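Local coordinates for AclR protein (Streptomyces galilaeus, PDB 2GEY) that is a putative hydroxylase, probably acting in the biosynthesis of aromatic polyketide antibiotics, at residues A[9-12]-A[13-16]; A[134-137]-A[138-142]. All coordinates share one frame; numbering follows the deposited sequence.

Contact 1 of 2, residues A[9-12]-A[13-16]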
loop_
_atom_site.group_PDB
_atom_site.type_symbol
_atom_site.label_atom_id
_atom_site.label_comp_id
_atom_site.label_asym_id
_atom_site.label_seq_id
_atom_site.Cartn_x
_atom_site.Cartn_y
_atom_site.Cartn_z
ATOM N N LEU A 9 6.449 -10.630 19.195
ATOM C CA LEU A 9 5.739 -9.555 19.900
ATOM C C LEU A 9 4.730 -8.873 18.975
ATOM O O LEU A 9 3.597 -8.598 19.366
ATOM C CB LEU A 9 6.717 -8.533 20.475
ATOM C CG LEU A 9 7.518 -9.047 21.681
ATOM C CD1 LEU A 9 8.706 -8.146 21.961
ATOM C CD2 LEU A 9 6.612 -9.188 22.912
ATOM N N CYS A 10 5.123 -8.630 17.730
ATOM C CA CYS A 10 4.188 -8.047 16.750
ATOM C C CYS A 10 2.970 -8.943 16.520
ATOM O O CYS A 10 1.843 -8.465 16.386
ATOM C CB CYS A 10 4.903 -7.770 15.426
ATOM S SG CYS A 10 6.094 -6.425 15.562
ATOM N N LEU A 11 3.185 -10.244 16.492
ATOM C CA LEU A 11 2.071 -11.165 16.309
ATOM C C LEU A 11 1.173 -11.225 17.541
ATOM O O LEU A 11 -0.013 -11.528 17.435
ATOM C CB LEU A 11 2.584 -12.541 15.897
ATOM C CG LEU A 11 3.257 -12.562 14.516
ATOM C CD1 LEU A 11 3.798 -13.935 14.223
ATOM C CD2 LEU A 11 2.282 -12.147 13.410
ATOM N N GLU A 12 1.720 -10.885 18.706
ATOM C CA GLU A 12 0.889 -10.735 19.902
ATOM C C GLU A 12 -0.008 -9.512 19.817
ATOM O O GLU A 12 -1.150 -9.532 20.295
ATOM C CB GLU A 12 1.747 -10.709 21.175
ATOM C CG GLU A 12 2.350 -12.067 21.509
ATOM C CD GLU A 12 1.324 -13.171 21.507
ATOM O OE1 GLU A 12 0.515 -13.238 22.461
ATOM O OE2 GLU A 12 1.307 -13.962 20.533
ATOM N N MET A 13 0.510 -8.446 19.219
ATOM C CA MET A 13 -0.283 -7.264 18.942
ATOM C C MET A 13 -1.399 -7.573 17.931
ATOM O O MET A 13 -2.534 -7.160 18.124
ATOM C CB MET A 13 0.625 -6.127 18.472
ATOM C CG MET A 13 1.603 -5.696 19.538
ATOM S SD MET A 13 2.802 -4.491 18.931
ATOM C CE MET A 13 1.899 -2.984 19.160
ATOM N N VAL A 14 -1.085 -8.338 16.890
ATOM C CA VAL A 14 -2.118 -8.833 15.960
ATOM C C VAL A 14 -3.172 -9.662 16.716
ATOM O O VAL A 14 -4.385 -9.475 16.536
ATOM C CB VAL A 14 -1.493 -9.664 14.803
ATOM C CG1 VAL A 14 -2.568 -10.313 13.948
ATOM C CG2 VAL A 14 -0.593 -8.793 13.923
ATOM N N ALA A 15 -2.716 -10.558 17.584
ATOM C CA ALA A 15 -3.640 -11.394 18.355
ATOM C C ALA A 15 -4.562 -10.534 19.216
ATOM O O ALA A 15 -5.742 -10.842 19.333
ATOM C CB ALA A 15 -2.892 -12.386 19.212
ATOM N N ALA A 16 -4.024 -9.455 19.794
ATOM C CA ALA A 16 -4.804 -8.511 20.587
ATOM C C ALA A 16 -5.916 -7.872 19.753
ATOM O O ALA A 16 -7.065 -7.809 20.196
ATOM C CB ALA A 16 -3.906 -7.439 21.190
#
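The flat groups joining Leu9, Cys10, Leu11 and Glu12 to the segment 13-16 are the peptide carbonyls of successive residues, which point along alpha-helix 3-18 to the N-H groups four places on, in the alpha+beta barrel of an NTF2-like, SnoaL-family protein. Met13 N stands 17° off the carbonyl plane of Leu9, and Val14 N is displaced about as much from that of Cys10; the next two donors lie further out, Ala15 N being tilted 33° from the plane of Leu11. Hydrogen bonds run from Met13 N to Leu9 O, from Val14 N to Cys10 O, from Ala16 N to Glu12 O, and from Ala15 N to Leu11 O at 2.9 Å. Side-chain carbons close round the same oxygens. Met13 CG, set beside its own backbone N by a chi1 of -64°, comes to 3.5 Å from Leu9 O; beyond CG the chain leaves the helix, and the Met13 side chain touches Leu107 and His28. Cys10, Leu11 and Val14 meet the curved sheet: Cys10 touches Val75, Leu77, Leu107 and Phe109, while Leu11 and Val14 share Val65 and Leu77. Glu12 stays exposed, its chain bent at chi2, and Ala15 follows it on the outer side. Cys10 O also accepts a weak hydrogen bond from a glycerol, probably a crystallisation additive. Val14 has CG1 anti to N, which turns the other methyl back along the helix: CG2 lies 3.5 Å from Cys10 O and 4.4 Å from Leu11 CD2.

Contact 2 of 2, residues A[134-137]-A[138-142]; sequences PDVP and KVVLE
Val136 pushes its CG1 methyl into the notch between Val140 and Leu141. On one flank that methyl lies 3.5 Å from Val140 CG1, the two valine side chains crossing at about a right angle; on the other it comes within 3.3 Å of Leu141 CD1, tighter than normal carbon packing. The leucine is exposed and its torsions are unusual (chi2 17°), so the exact closeness is doubtful. A valine chi1 of -169° places CG1 opposite the backbone N and aims it at the helix. Val136, just before the N-cap, paired with Leu141, the fourth residue after the cap, makes a hydrophobic staple at the start of helix 138-155. Pro137 is the N-cap itself, and its carbonyl opens the helical bonding: Leu141 N donates to Pro137 O at 3.0 Å in a nearly straight bond, 170° at the hydrogen, and Val140 N adds a weak, bent one to the same oxygen. The proline ring supplies a second shallow surface. Val140 CG2 sits over one ring face, 4.0 Å from Pro137 CD, with the two side chains side by side and pointing the same way. Val139 CG2 reaches the CB corner of the ring from the same side, 4.2 Å from Pro137 CB. Further back along the loop, Asp135 OD2 forms a salt bridge with Arg129 NH1.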
loop_
_atom_site.group_PDB
_atom_site.type_symbol
_atom_site.label_atom_id
_atom_site.label_comp_id
_atom_site.label_asym_id
_atom_site.label_seq_id
_atom_site.Cartn_x
_atom_site.Cartn_y
_atom_site.Cartn_z
ATOM N N PRO A 134 -16.876 4.892 -6.844
ATOM C CA PRO A 134 -17.761 4.079 -7.671
ATOM C C PRO A 134 -17.383 2.606 -7.666
ATOM O O PRO A 134 -16.204 2.272 -7.616
ATOM C CB PRO A 134 -17.555 4.648 -9.082
ATOM C CG PRO A 134 -16.916 5.962 -8.895
ATOM C CD PRO A 134 -16.135 5.885 -7.639
ATOM N N ASP A 135 -18.392 1.744 -7.723
ATOM C CA ASP A 135 -18.192 0.302 -7.822
ATOM C C ASP A 135 -18.276 -0.101 -9.295
ATOM O O ASP A 135 -19.369 -0.326 -9.828
ATOM C CB ASP A 135 -19.260 -0.428 -7.002
ATOM C CG ASP A 135 -18.942 -1.896 -6.790
ATOM O OD1 ASP A 135 -17.910 -2.388 -7.305
ATOM O OD2 ASP A 135 -19.728 -2.565 -6.085
ATOM N N VAL A 136 -17.123 -0.179 -9.951
ATOM C CA VAL A 136 -17.069 -0.448 -11.395
ATOM C C VAL A 136 -16.506 -1.841 -11.659
ATOM O O VAL A 136 -15.404 -2.146 -11.228
ATOM C CB VAL A 136 -16.206 0.588 -12.137
ATOM C CG1 VAL A 136 -16.392 0.444 -13.649
ATOM C CG2 VAL A 136 -16.564 2.003 -11.696
ATOM N N PRO A 137 -17.258 -2.695 -12.377
ATOM C CA PRO A 137 -16.744 -4.027 -12.718
ATOM C C PRO A 137 -15.457 -3.999 -13.542
ATOM O O PRO A 137 -15.253 -3.083 -14.347
ATOM C CB PRO A 137 -17.880 -4.645 -13.547
ATOM C CG PRO A 137 -19.079 -3.860 -13.232
ATOM C CD PRO A 137 -18.626 -2.485 -12.883
ATOM N N LYS A 138 -14.619 -5.016 -13.357
ATOM C CA LYS A 138 -13.361 -5.150 -14.085
ATOM C C LYS A 138 -13.574 -5.063 -15.597
ATOM O O LYS A 138 -12.800 -4.408 -16.289
ATOM C CB LYS A 138 -12.673 -6.475 -13.720
ATOM C CG LYS A 138 -11.438 -6.841 -14.539
ATOM C CD LYS A 138 -10.826 -8.154 -14.041
ATOM C CE LYS A 138 -9.988 -8.836 -15.111
ATOM N NZ LYS A 138 -9.512 -10.181 -14.676
ATOM N N VAL A 139 -14.613 -5.723 -16.108
ATOM C CA VAL A 139 -14.854 -5.708 -17.564
ATOM C C VAL A 139 -15.158 -4.296 -18.069
ATOM O O VAL A 139 -14.822 -3.953 -19.200
ATOM C CB VAL A 139 -15.985 -6.678 -18.022
ATOM C CG1 VAL A 139 -15.608 -8.127 -17.718
ATOM C CG2 VAL A 139 -17.308 -6.326 -17.399
ATOM N N VAL A 140 -15.805 -3.488 -17.232
ATOM C CA VAL A 140 -16.124 -2.111 -17.598
ATOM C C VAL A 140 -14.858 -1.244 -17.559
ATOM O O VAL A 140 -14.630 -0.439 -18.454
ATOM C CB VAL A 140 -17.229 -1.524 -16.689
ATOM C CG1 VAL A 140 -17.451 -0.051 -16.990
ATOM C CG2 VAL A 140 -18.521 -2.298 -16.871
ATOM N N LEU A 141 -14.037 -1.418 -16.526
ATOM C CA LEU A 141 -12.705 -0.800 -16.493
ATOM C C LEU A 141 -11.886 -1.171 -17.727
ATOM O O LEU A 141 -11.228 -0.312 -18.305
ATOM C CB LEU A 141 -11.934 -1.221 -15.235
ATOM C CG LEU A 141 -11.975 -0.353 -13.965
ATOM C CD1 LEU A 141 -13.098 0.654 -13.948
ATOM C CD2 LEU A 141 -12.040 -1.246 -12.725
ATOM N N GLU A 142 -11.925 -2.449 -18.115
ATOM C CA GLU A 142 -11.209 -2.920 -19.306
ATOM C C GLU A 142 -11.701 -2.201 -20.563
ATOM O O GLU A 142 -10.898 -1.713 -21.365
ATOM C CB GLU A 142 -11.364 -4.438 -19.472
ATOM C CG GLU A 142 -10.608 -5.257 -18.436
#

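In the fold
Contact 1 lies near the start of the chain and contact 2 near its end, on opposite sides of the chain's centre: about 15 Å from it for contact 1, about 23 Å for contact 2. Their own centres are about 37 Å apart and the nearest atoms about 27 Å, so the two do not touch. One belongs to a helix laid against the sheet, the other to the entry of a helix projecting from the barrel; neither is touched by the second chain of the assembly. Glycerol is about 4 Å from the side chain of Val14, whereas the side chain of Val140 is about 12 Å from a bound di(hydroxyethyl)ether.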